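PDB 6DGG: RpfR from Cronobacter turicensis, which is a PAS-domain protein that holds lauric acid in a pocket between its antiparallel sheet and the helices packed against it. Local coordinates for residues A[22-25]-A[26-29]; A[41-44]-A[45-49]; A[57-60]-A[61-65]; A[30-33]-A[34-38]. All blocks are in the same frame, centred on the assembly; numbering follows the deposited sequence.

Contact 1: residues A[22-25]-A[26-29]; sequences FNRL and SEEY
Three kinds of interaction join 22-25 to 26-29, and the polar set around N23 comes first. N23 OD1 receives S26 OG at 2.8 Å, the hydroxyl standing almost in line with the side-chain carbonyl (C=O...O angle 168°), and it also takes a weak bond from S26 N at 3.3 Å. This is an N-cap. The torsion that makes it possible is chi1 of 79°, which sets CG between the backbone N and the carbonyl carbon and turns OD1 back over the first turn. I10 N, on strand 9-13, is a further donor to OD1, so the cap also ties the helix start to the sheet. Of the other polar ends, the phenol OH of Y29 bonds to D108, and E27 OE2 bonds to E34 N and weakly accepts from a water that also donates to F22 O at 2.9 Å.

The second kind is the helical backbone itself: E27 N to N23 O, E28 N to R24 O, and Y29 N to L25 O, the last at 3.0 Å. They open helix 24-30, which follows directly on strand 19-22 of the PAS fold and rests S26 and Y29 on strand 9-13 of the antiparallel sheet.

Apolar contacts make the third. S26 CB stands 3.5 Å from the centroid of the F22 ring and only 8° off its normal, a CH-pi contact over the middle of the face. E27 CG passes beside the same ring, 4.0 Å from F22 CD2. L25 and Y29 run side by side in the same direction, with L25 CG 3.8 Å from Y29 CE2 and in the plane of the ring, at its edge.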
loop_
_atom_site.group_PDB
_atom_site.type_symbol
_atom_site.label_atom_id
_atom_site.label_comp_id
_atom_site.label_asym_id
_atom_site.label_seq_id
_atom_site.Cartn_x
_atom_site.Cartn_y
_atom_site.Cartn_z
ATOM N N PHE A 22 7.998 -0.318 -3.874
ATOM C CA PHE A 22 6.829 -0.904 -4.530
ATOM C C PHE A 22 7.350 -2.164 -5.205
ATOM O O PHE A 22 8.141 -2.072 -6.149
ATOM C CB PHE A 22 6.332 0.116 -5.552
ATOM C CG PHE A 22 5.027 -0.201 -6.241
ATOM C CD1 PHE A 22 3.811 0.118 -5.641
ATOM C CD2 PHE A 22 5.013 -0.674 -7.547
ATOM C CE1 PHE A 22 2.608 -0.099 -6.301
ATOM C CE2 PHE A 22 3.804 -0.890 -8.220
ATOM C CZ PHE A 22 2.602 -0.595 -7.592
ATOM N N ASN A 23 6.967 -3.337 -4.691
ATOM C CA ASN A 23 7.658 -4.562 -5.080
ATOM C C ASN A 23 7.098 -5.165 -6.373
ATOM O O ASN A 23 6.145 -4.669 -6.973
ATOM C CB ASN A 23 7.687 -5.587 -3.940
ATOM C CG ASN A 23 6.374 -6.335 -3.779
ATOM O OD1 ASN A 23 5.300 -5.763 -3.937
ATOM N ND2 ASN A 23 6.463 -7.621 -3.452
ATOM N N ARG A 24 7.692 -6.280 -6.791
ATOM C CA ARG A 24 7.384 -6.835 -8.106
ATOM C C ARG A 24 5.937 -7.303 -8.198
ATOM O O ARG A 24 5.294 -7.147 -9.244
ATOM C CB ARG A 24 8.341 -7.976 -8.435
ATOM C CG ARG A 24 8.223 -8.477 -9.858
ATOM C CD ARG A 24 9.376 -9.415 -10.214
ATOM N NE ARG A 24 10.679 -8.758 -10.138
ATOM C CZ ARG A 24 11.839 -9.349 -10.415
ATOM N NH1 ARG A 24 11.871 -10.623 -10.787
ATOM N NH2 ARG A 24 12.970 -8.662 -10.321
ATOM N N LEU A 25 5.402 -7.900 -7.133
ATOM C CA LEU A 25 4.011 -8.328 -7.201
ATOM C C LEU A 25 3.076 -7.130 -7.306
ATOM O O LEU A 25 2.045 -7.205 -7.986
ATOM C CB LEU A 25 3.660 -9.218 -6.007
ATOM C CG LEU A 25 2.299 -9.920 -6.086
ATOM C CD1 LEU A 25 2.163 -10.771 -7.355
ATOM C CD2 LEU A 25 2.035 -10.800 -4.867
ATOM N N SER A 26 3.434 -6.011 -6.670
ATOM C CA SER A 26 2.677 -4.776 -6.846
ATOM C C SER A 26 2.687 -4.338 -8.305
ATOM O O SER A 26 1.658 -3.907 -8.839
ATOM C CB SER A 26 3.247 -3.672 -5.958
ATOM O OG SER A 26 3.163 -4.025 -4.585
ATOM N N GLU A 27 3.844 -4.445 -8.967
ATOM C CA GLU A 27 3.926 -4.138 -10.390
ATOM C C GLU A 27 3.011 -5.046 -11.198
ATOM O O GLU A 27 2.317 -4.588 -12.107
ATOM C CB GLU A 27 5.371 -4.279 -10.880
ATOM C CG GLU A 27 6.373 -3.363 -10.180
ATOM C CD GLU A 27 7.782 -3.521 -10.699
ATOM O OE1 GLU A 27 8.105 -4.588 -11.272
ATOM O OE2 GLU A 27 8.589 -2.580 -10.548
ATOM N N GLU A 28 2.998 -6.349 -10.886
ATOM C CA GLU A 28 2.180 -7.280 -11.657
ATOM C C GLU A 28 0.690 -6.971 -11.517
ATOM O O GLU A 28 -0.063 -7.047 -12.497
ATOM C CB GLU A 28 2.502 -8.715 -11.251
ATOM C CG GLU A 28 3.909 -9.150 -11.650
ATOM C CD GLU A 28 4.302 -10.498 -11.068
ATOM O OE1 GLU A 28 3.403 -11.276 -10.686
ATOM O OE2 GLU A 28 5.517 -10.776 -10.990
ATOM N N TYR A 29 0.246 -6.593 -10.313
ATOM C CA TYR A 29 -1.170 -6.292 -10.112
ATOM C C TYR A 29 -1.597 -5.014 -10.821
ATOM O O TYR A 29 -2.759 -4.895 -11.225
ATOM C CB TYR A 29 -1.482 -6.149 -8.620
ATOM C CG TYR A 29 -1.927 -7.432 -7.957
ATOM C CD1 TYR A 29 -3.247 -7.864 -8.052
ATOM C CD2 TYR A 29 -1.041 -8.204 -7.227
ATOM C CE1 TYR A 29 -3.661 -9.041 -7.453
ATOM C CE2 TYR A 29 -1.443 -9.382 -6.629
ATOM C CZ TYR A 29 -2.760 -9.790 -6.733
ATOM O OH TYR A 29 -3.178 -10.962 -6.140
HETATM O O HOH W 1 9.568 -3.646 -8.077
#

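Contact 2: residues A[41-44]-A[45-49]; sequences NVFT and LFMSP. With DAO (lauric acid), chain B.
Backbone bonds from L45 N to N41 O (3.1 Å) and from F46 N to V42 O (3.0 Å), followed by a weak one from M47 N to F43 O with an N-H...O angle of 128°, trace the short helix 42-46 and its fading at M47, the first residue to leave helical angles. In this PAS domain the helix forms part of the wall around lauric acid.

N41 is its N-cap. OD1 accepts from T44 N at 3.2 Å, in the plane of the side-chain carbonyl and on a lone pair, and more weakly from F43 N. The amide ND2 turns the other way, to N18 OD1.

V42 and F46, one turn apart, form the ligand-facing side. V42 CG2, anti to the backbone N, lies against F46 CD2 and also comes within 3.7 Å of lauric acid C7. The F46 ring is sandwiched: C10 of the ligand sits over one face toward the rim, and L45 CG lies over the centre of the opposite face, 3.6 Å above the plane. The ring thus lies between its sequence neighbour and the acyl chain, which would limit its tilt, and both contacts are apolar.

F43 and M47 run side by side in the same direction, F43 also packing on S55, R56 and V59 of helix 49-65. The thioether meets the phenylalanine in an edge-on Met-aromatic contact, with M47 SD 5.4 Å from the F43 centroid and 87° off the ring normal. Beyond the sulfur, M47 CE lies 4.0 Å from F43 CD1, near the plane of that ring.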
loop_
_atom_site.group_PDB
_atom_site.type_symbol
_atom_site.label_atom_id
_atom_site.label_comp_id
_atom_site.label_asym_id
_atom_site.label_seq_id
_atom_site.Cartn_x
_atom_site.Cartn_y
_atom_site.Cartn_z
ATOM N N ASN A 41 1.296 9.440 -4.952
ATOM C CA ASN A 41 0.400 9.237 -3.822
ATOM C C ASN A 41 -0.401 7.948 -3.975
ATOM O O ASN A 41 -1.151 7.778 -4.944
ATOM C CB ASN A 41 -0.549 10.414 -3.636
ATOM C CG ASN A 41 -1.296 10.308 -2.344
ATOM O OD1 ASN A 41 -2.405 9.778 -2.301
ATOM N ND2 ASN A 41 -0.667 10.748 -1.263
ATOM N N VAL A 42 -0.287 7.072 -2.978
ATOM C CA VAL A 42 -0.891 5.749 -3.063
ATOM C C VAL A 42 -2.414 5.828 -3.026
ATOM O O VAL A 42 -3.101 5.013 -3.662
ATOM C CB VAL A 42 -0.311 4.867 -1.939
ATOM C CG1 VAL A 42 -0.913 5.208 -0.582
ATOM C CG2 VAL A 42 -0.493 3.416 -2.265
ATOM N N PHE A 43 -2.973 6.786 -2.282
ATOM C CA PHE A 43 -4.420 6.861 -2.124
ATOM C C PHE A 43 -5.093 7.260 -3.428
ATOM O O PHE A 43 -6.059 6.623 -3.867
ATOM C CB PHE A 43 -4.786 7.867 -1.030
ATOM C CG PHE A 43 -4.004 7.703 0.240
ATOM C CD1 PHE A 43 -4.044 6.519 0.953
ATOM C CD2 PHE A 43 -3.234 8.750 0.726
ATOM C CE1 PHE A 43 -3.325 6.381 2.132
ATOM C CE2 PHE A 43 -2.524 8.619 1.902
ATOM C CZ PHE A 43 -2.562 7.432 2.601
ATOM N N THR A 44 -4.620 8.335 -4.058
ATOM C CA THR A 44 -5.297 8.792 -5.264
ATOM C C THR A 44 -5.002 7.871 -6.438
ATOM O O THR A 44 -5.819 7.761 -7.359
ATOM C CB THR A 44 -4.911 10.239 -5.572
ATOM O OG1 THR A 44 -3.504 10.318 -5.799
ATOM C CG2 THR A 44 -5.275 11.153 -4.409
ATOM N N LEU A 45 -3.868 7.175 -6.403
ATOM C CA LEU A 45 -3.483 6.311 -7.509
ATOM C C LEU A 45 -4.209 4.967 -7.475
ATOM O O LEU A 45 -4.569 4.435 -8.531
ATOM C CB LEU A 45 -1.966 6.116 -7.481
ATOM C CG LEU A 45 -1.255 5.374 -8.613
ATOM C CD1 LEU A 45 -1.708 5.849 -9.981
ATOM C CD2 LEU A 45 0.252 5.577 -8.456
ATOM N N PHE A 46 -4.443 4.398 -6.288
ATOM C CA PHE A 46 -4.874 3.002 -6.193
ATOM C C PHE A 46 -6.175 2.785 -5.430
ATOM O O PHE A 46 -6.544 1.625 -5.186
ATOM C CB PHE A 46 -3.776 2.124 -5.578
ATOM C CG PHE A 46 -2.523 2.071 -6.388
ATOM C CD1 PHE A 46 -2.538 1.556 -7.673
ATOM C CD2 PHE A 46 -1.323 2.552 -5.873
ATOM C CE1 PHE A 46 -1.377 1.500 -8.423
ATOM C CE2 PHE A 46 -0.167 2.503 -6.615
ATOM C CZ PHE A 46 -0.191 1.981 -7.898
ATOM N N MET A 47 -6.892 3.841 -5.052
ATOM C CA MET A 47 -8.096 3.660 -4.262
ATOM C C MET A 47 -9.234 4.521 -4.790
ATOM O O MET A 47 -9.027 5.607 -5.343
ATOM C CB MET A 47 -7.857 3.984 -2.783
ATOM C CG MET A 47 -6.718 3.206 -2.151
ATOM S SD MET A 47 -6.512 3.633 -0.419
ATOM C CE MET A 47 -4.968 2.795 -0.079
ATOM N N SER A 48 -10.445 4.011 -4.609
ATOM C CA SER A 48 -11.643 4.784 -4.848
ATOM C C SER A 48 -11.692 5.952 -3.867
ATOM O O SER A 48 -10.999 5.945 -2.848
ATOM C CB SER A 48 -12.864 3.904 -4.613
ATOM O OG SER A 48 -12.939 3.568 -3.239
ATOM N N PRO A 49 -12.511 6.973 -4.145
ATOM C CA PRO A 49 -12.548 8.113 -3.220
ATOM C C PRO A 49 -12.881 7.715 -1.796
ATOM O O PRO A 49 -12.253 8.218 -0.854
ATOM C CB PRO A 49 -13.595 9.040 -3.845
ATOM C CG PRO A 49 -13.493 8.752 -5.310
ATOM C CD PRO A 49 -13.240 7.261 -5.391
HETATM O O1 DAO B . -5.777 2.062 4.945
HETATM O O2 DAO B . -4.829 1.812 6.885
HETATM C C1 DAO B . -4.730 1.953 5.632
HETATM C C2 DAO B . -3.368 2.023 4.921
HETATM C C3 DAO B . -3.332 1.128 3.664
HETATM C C4 DAO B . -2.151 1.422 2.713
HETATM C C5 DAO B . -2.131 0.390 1.569
HETATM C C6 DAO B . -1.087 0.617 0.448
HETATM C C7 DAO B . -1.738 0.262 -0.914
HETATM C C8 DAO B . -0.799 -0.311 -1.985
HETATM C C9 DAO B . -1.652 -0.788 -3.170
HETATM C C10 DAO B . -0.871 -1.023 -4.470
HETATM C C11 DAO B . -0.316 -2.445 -4.591
HETATM C C12 DAO B . -1.384 -3.423 -5.087
#

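Contact 3: residues A[57-60]-A[61-65]; sequences RNVT and GFFRN. With DAO (lauric acid), chain B.
The F63 ring presents its edge to the preceding turn: V59 O lies near its plane, 3.3 Å from CD1, while V59 CG1 comes to the CD1-CE1 bond of the ring, 3.9 Å from each atom. The two side chains lie alongside one another and point the same way. CG1 of V59 is anti to the backbone N (chi1 173°), which places this branch against the phenylalanine and turns CG2 toward lauric acid, 3.8 Å from its C2. One valine thus serves both the packing along the helix and the pocket. F90 meets F63 edge-to-face, and the F62 ring, on a different side of the helix, packs on F90 and Y69.

The second flat group is the N58 amide. Its ND2 donates to O2 of lauric acid at 3.0 Å with an N-H...O angle of 161°, and N58 CB also approaches that oxygen. Y69, R73 and S55 bond to the carboxylic group as well.

Underneath, the backbone is regular. F62 N binds N58 O at 2.7 Å and F63 N binds V59 O at 3.0 Å, whereas R64 N to T60 O is weak and long at 3.3 Å. T60 OG1 turns back to R56 O of the same helix, 49-65, the long helix of this PAS domain.

Polar and apolar duties are therefore divided between adjacent residues, N58 taking an oxygen of the ligand head and V59 the first methylene beyond it. The neighbouring R73 would probably favour a negative charge on that head, with the neutral amide adding a directed N-H.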
loop_
_atom_site.group_PDB
_atom_site.type_symbol
_atom_site.label_atom_id
_atom_site.label_comp_id
_atom_site.label_asym_id
_atom_site.label_seq_id
_atom_site.Cartn_x
_atom_site.Cartn_y
_atom_site.Cartn_z
ATOM N N ARG A 57 -6.890 8.951 6.367
ATOM C CA ARG A 57 -7.070 9.241 7.788
ATOM C C ARG A 57 -6.364 8.210 8.660
ATOM O O ARG A 57 -5.814 8.558 9.712
ATOM C CB ARG A 57 -8.557 9.318 8.139
ATOM C CG ARG A 57 -9.254 10.505 7.521
ATOM C CD ARG A 57 -10.730 10.528 7.877
ATOM N NE ARG A 57 -11.467 11.421 6.990
ATOM C CZ ARG A 57 -12.508 11.081 6.238
ATOM N NH1 ARG A 57 -12.999 9.844 6.250
ATOM N NH2 ARG A 57 -13.083 12.001 5.475
ATOM N N ASN A 58 -6.376 6.941 8.246
ATOM C CA ASN A 58 -5.663 5.906 8.990
ATOM C C ASN A 58 -4.172 6.208 9.041
ATOM O O ASN A 58 -3.541 6.133 10.103
ATOM C CB ASN A 58 -5.872 4.544 8.318
ATOM C CG ASN A 58 -7.200 3.925 8.637
ATOM O OD1 ASN A 58 -8.069 4.546 9.251
ATOM N ND2 ASN A 58 -7.376 2.673 8.208
ATOM N N VAL A 59 -3.584 6.534 7.894
ATOM C CA VAL A 59 -2.140 6.735 7.848
ATOM C C VAL A 59 -1.749 7.974 8.645
ATOM O O VAL A 59 -0.802 7.946 9.437
ATOM C CB VAL A 59 -1.645 6.784 6.393
ATOM C CG1 VAL A 59 -0.171 7.163 6.331
ATOM C CG2 VAL A 59 -1.885 5.430 5.723
ATOM N N THR A 60 -2.485 9.069 8.472
ATOM C CA THR A 60 -2.210 10.265 9.257
ATOM C C THR A 60 -2.358 9.990 10.748
ATOM O O THR A 60 -1.542 10.451 11.552
ATOM C CB THR A 60 -3.144 11.383 8.811
ATOM O OG1 THR A 60 -3.002 11.574 7.399
ATOM C CG2 THR A 60 -2.821 12.691 9.522
ATOM N N GLY A 61 -3.395 9.247 11.138
ATOM C CA GLY A 61 -3.540 8.896 12.539
ATOM C C GLY A 61 -2.422 7.997 13.027
ATOM O O GLY A 61 -1.919 8.163 14.141
ATOM N N PHE A 62 -2.018 7.031 12.196
ATOM C CA PHE A 62 -0.933 6.126 12.559
ATOM C C PHE A 62 0.344 6.901 12.844
ATOM O O PHE A 62 1.055 6.608 13.812
ATOM C CB PHE A 62 -0.701 5.122 11.427
ATOM C CG PHE A 62 0.407 4.142 11.696
ATOM C CD1 PHE A 62 0.221 3.074 12.556
ATOM C CD2 PHE A 62 1.647 4.295 11.089
ATOM C CE1 PHE A 62 1.246 2.181 12.809
ATOM C CE2 PHE A 62 2.676 3.398 11.341
ATOM C CZ PHE A 62 2.473 2.345 12.204
ATOM N N PHE A 63 0.645 7.906 12.022
ATOM C CA PHE A 63 1.866 8.676 12.243
ATOM C C PHE A 63 1.803 9.509 13.512
ATOM O O PHE A 63 2.854 9.850 14.071
ATOM C CB PHE A 63 2.222 9.514 11.009
ATOM C CG PHE A 63 3.079 8.772 10.022
ATOM C CD1 PHE A 63 2.513 7.923 9.086
ATOM C CD2 PHE A 63 4.451 8.898 10.058
ATOM C CE1 PHE A 63 3.308 7.219 8.196
ATOM C CE2 PHE A 63 5.252 8.201 9.177
ATOM C CZ PHE A 63 4.686 7.367 8.240
ATOM N N ARG A 64 0.602 9.821 13.995
ATOM C CA ARG A 64 0.476 10.546 15.250
ATOM C C ARG A 64 0.712 9.630 16.444
ATOM O O ARG A 64 1.579 9.899 17.281
ATOM C CB ARG A 64 -0.899 11.202 15.346
ATOM C CG ARG A 64 -1.087 11.973 16.636
ATOM C CD ARG A 64 -2.397 12.732 16.655
ATOM N NE ARG A 64 -2.616 13.351 17.955
ATOM C CZ ARG A 64 -2.126 14.535 18.321
ATOM N NH1 ARG A 64 -2.380 15.010 19.536
ATOM N NH2 ARG A 64 -1.389 15.248 17.479
ATOM N N ASN A 65 -0.041 8.530 16.540
ATOM C CA ASN A 65 -0.002 7.730 17.760
ATOM C C ASN A 65 -0.318 6.266 17.492
ATOM O O ASN A 65 -0.807 5.565 18.386
ATOM C CB ASN A 65 -0.969 8.301 18.812
ATOM C CG ASN A 65 -2.381 8.499 18.277
ATOM O OD1 ASN A 65 -2.728 8.033 17.191
ATOM N ND2 ASN A 65 -3.208 9.186 19.054
HETATM O O1 DAO B . -5.777 2.062 4.945
HETATM O O2 DAO B . -4.829 1.812 6.885
HETATM C C1 DAO B . -4.730 1.953 5.632
HETATM C C2 DAO B . -3.368 2.023 4.921
HETATM C C3 DAO B . -3.332 1.128 3.664
HETATM C C4 DAO B . -2.151 1.422 2.713
HETATM C C5 DAO B . -2.131 0.390 1.569
HETATM C C6 DAO B . -1.087 0.617 0.448
HETATM C C7 DAO B . -1.738 0.262 -0.914
HETATM C C8 DAO B . -0.799 -0.311 -1.985
HETATM C C9 DAO B . -1.652 -0.788 -3.170
HETATM C C10 DAO B . -0.871 -1.023 -4.470
HETATM C C11 DAO B . -0.316 -2.445 -4.591
HETATM C C12 DAO B . -1.384 -3.423 -5.087
#

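Contact 4: residues A[30-33]-A[34-38]; sequences TGLK and EQEVI
A chi1 of -71° in E36, with CG beside its own backbone N, and a chain extended from there on carry the carboxylate back over the start of the turn to the amide of K33. K33 N meets OE2 at 2.9 Å in a nearly straight bond, N-H...O 176°, approaching on the anti side of the carboxylate and somewhat out of its plane. The same oxygen receives a water at 2.6 Å, and that water also donates to G31 O, so OE2 is gripped by one backbone N-H and one water. The ammonium of K33 takes no part: its chain runs extended and NZ stays 5.9 Å from OE2.

In the reverse direction K33 O accepts from E36 N at 2.8 Å, the donor standing 57° out of the carbonyl plane, and only weakly from V37 N. This bond to the third residue on, with the weak one from V37 N, opens the weakly bonded helix 34-37, which in this PAS domain follows helix 24-30 after a short loop. An ST turn at the end of helix 24-30, L32 N to T30 OG1 at 3.2 Å, leads into that loop through G31, which has positive phi.

On the apolar side of the turn, V37 CG1 fits against L32, 3.8 Å from CB and just as near CD1, the two side chains crossing at a slant. V37 also rests on I19 and F22, and L32 on F46, so this apolar pair faces strand 19-22 and helix 42-46. E34 turns elsewhere; its OE2 forms a salt bridge with R21 and accepts from F22 N.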
loop_
_atom_site.group_PDB
_atom_site.type_symbol
_atom_site.label_atom_id
_atom_site.label_comp_id
_atom_site.label_asym_id
_atom_site.label_seq_id
_atom_site.Cartn_x
_atom_site.Cartn_y
_atom_site.Cartn_z
ATOM N N THR A 30 -0.697 -4.043 -10.965
ATOM C CA THR A 30 -1.087 -2.699 -11.381
ATOM C C THR A 30 -0.646 -2.329 -12.784
ATOM O O THR A 30 -1.209 -1.393 -13.363
ATOM C CB THR A 30 -0.503 -1.647 -10.426
ATOM O OG1 THR A 30 0.930 -1.662 -10.519
ATOM C CG2 THR A 30 -0.949 -1.898 -8.992
ATOM N N GLY A 31 0.343 -3.020 -13.339
ATOM C CA GLY A 31 0.924 -2.641 -14.607
ATOM C C GLY A 31 1.884 -1.477 -14.534
ATOM O O GLY A 31 2.297 -0.976 -15.584
ATOM N N LEU A 32 2.261 -1.044 -13.330
ATOM C CA LEU A 32 3.133 0.108 -13.126
ATOM C C LEU A 32 4.440 -0.358 -12.495
ATOM O O LEU A 32 4.438 -1.230 -11.618
ATOM C CB LEU A 32 2.459 1.150 -12.208
ATOM C CG LEU A 32 1.184 1.809 -12.762
ATOM C CD1 LEU A 32 0.535 2.729 -11.732
ATOM C CD2 LEU A 32 1.462 2.549 -14.038
ATOM N N LYS A 33 5.556 0.212 -12.951
ATOM C CA LYS A 33 6.856 -0.121 -12.390
ATOM C C LYS A 33 7.137 0.717 -11.149
ATOM O O LYS A 33 6.657 1.848 -11.008
ATOM C CB LYS A 33 7.970 0.127 -13.410
ATOM C CG LYS A 33 7.845 -0.645 -14.704
ATOM C CD LYS A 33 8.998 -0.303 -15.648
ATOM C CE LYS A 33 8.776 -0.881 -17.044
ATOM N NZ LYS A 33 9.827 -0.455 -18.018
ATOM N N GLU A 34 7.949 0.157 -10.252
ATOM C CA GLU A 34 8.383 0.894 -9.072
ATOM C C GLU A 34 8.897 2.289 -9.432
ATOM O O GLU A 34 8.545 3.274 -8.778
ATOM C CB GLU A 34 9.458 0.099 -8.333
ATOM C CG GLU A 34 9.937 0.781 -7.061
ATOM C CD GLU A 34 10.845 -0.107 -6.239
ATOM O OE1 GLU A 34 11.786 -0.672 -6.832
ATOM O OE2 GLU A 34 10.626 -0.225 -5.012
ATOM N N GLN A 35 9.733 2.393 -10.470
ATOM C CA GLN A 35 10.296 3.691 -10.831
ATOM C C GLN A 35 9.216 4.681 -11.241
ATOM O O GLN A 35 9.429 5.894 -11.148
ATOM C CB GLN A 35 11.283 3.538 -11.984
ATOM C CG GLN A 35 12.625 2.969 -11.601
ATOM C CD GLN A 35 13.492 2.702 -12.818
ATOM O OE1 GLN A 35 12.985 2.391 -13.896
ATOM N NE2 GLN A 35 14.804 2.833 -12.656
ATOM N N GLU A 36 8.073 4.190 -11.726
ATOM C CA GLU A 36 7.001 5.063 -12.180
ATOM C C GLU A 36 6.144 5.578 -11.043
ATOM O O GLU A 36 5.416 6.560 -11.233
ATOM C CB GLU A 36 6.050 4.301 -13.104
ATOM C CG GLU A 36 6.590 3.939 -14.463
ATOM C CD GLU A 36 5.510 3.300 -15.304
ATOM O OE1 GLU A 36 4.834 4.025 -16.063
ATOM O OE2 GLU A 36 5.302 2.081 -15.165
ATOM N N VAL A 37 6.171 4.922 -9.885
ATOM C CA VAL A 37 5.267 5.260 -8.793
ATOM C C VAL A 37 5.976 5.844 -7.583
ATOM O O VAL A 37 5.301 6.386 -6.697
ATOM C CB VAL A 37 4.359 4.073 -8.396
ATOM C CG1 VAL A 37 3.541 3.625 -9.600
ATOM C CG2 VAL A 37 5.161 2.909 -7.844
ATOM N N ILE A 38 7.303 5.777 -7.507
ATOM C CA ILE A 38 7.953 6.387 -6.355
ATOM C C ILE A 38 7.675 7.887 -6.353
ATOM O O ILE A 38 7.704 8.560 -7.398
ATOM C CB ILE A 38 9.446 6.025 -6.251
ATOM C CG1 ILE A 38 10.199 6.308 -7.550
ATOM C CG2 ILE A 38 9.579 4.551 -5.843
ATOM C CD1 ILE A 38 11.718 6.001 -7.463
HETATM O O HOH W 2 4.092 0.577 -16.874
#

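How the contacts relate
Along the chain the order is contact 1, contact 4, contact 2, contact 3, all within one PAS domain, on or beside the helices that pack against its antiparallel sheet. Contacts 1 and 4 are nearest, with centres about 8 Å apart; E34 ties them together through both its backbone and its side chain, and E27 CG packs on L32 O at 3.2 Å. The ring of F46 links contact 2 to both: it touches F22 of contact 1 and T30 and L32 of contact 4. Contact 2 meets contact 3 through F43 and V59. Contacts 1 and 3, centres about 25 Å apart, lie on opposite sides of the chain's centre, and lauric acid spans the interval, its tail near S26 and its carboxylic head at N58.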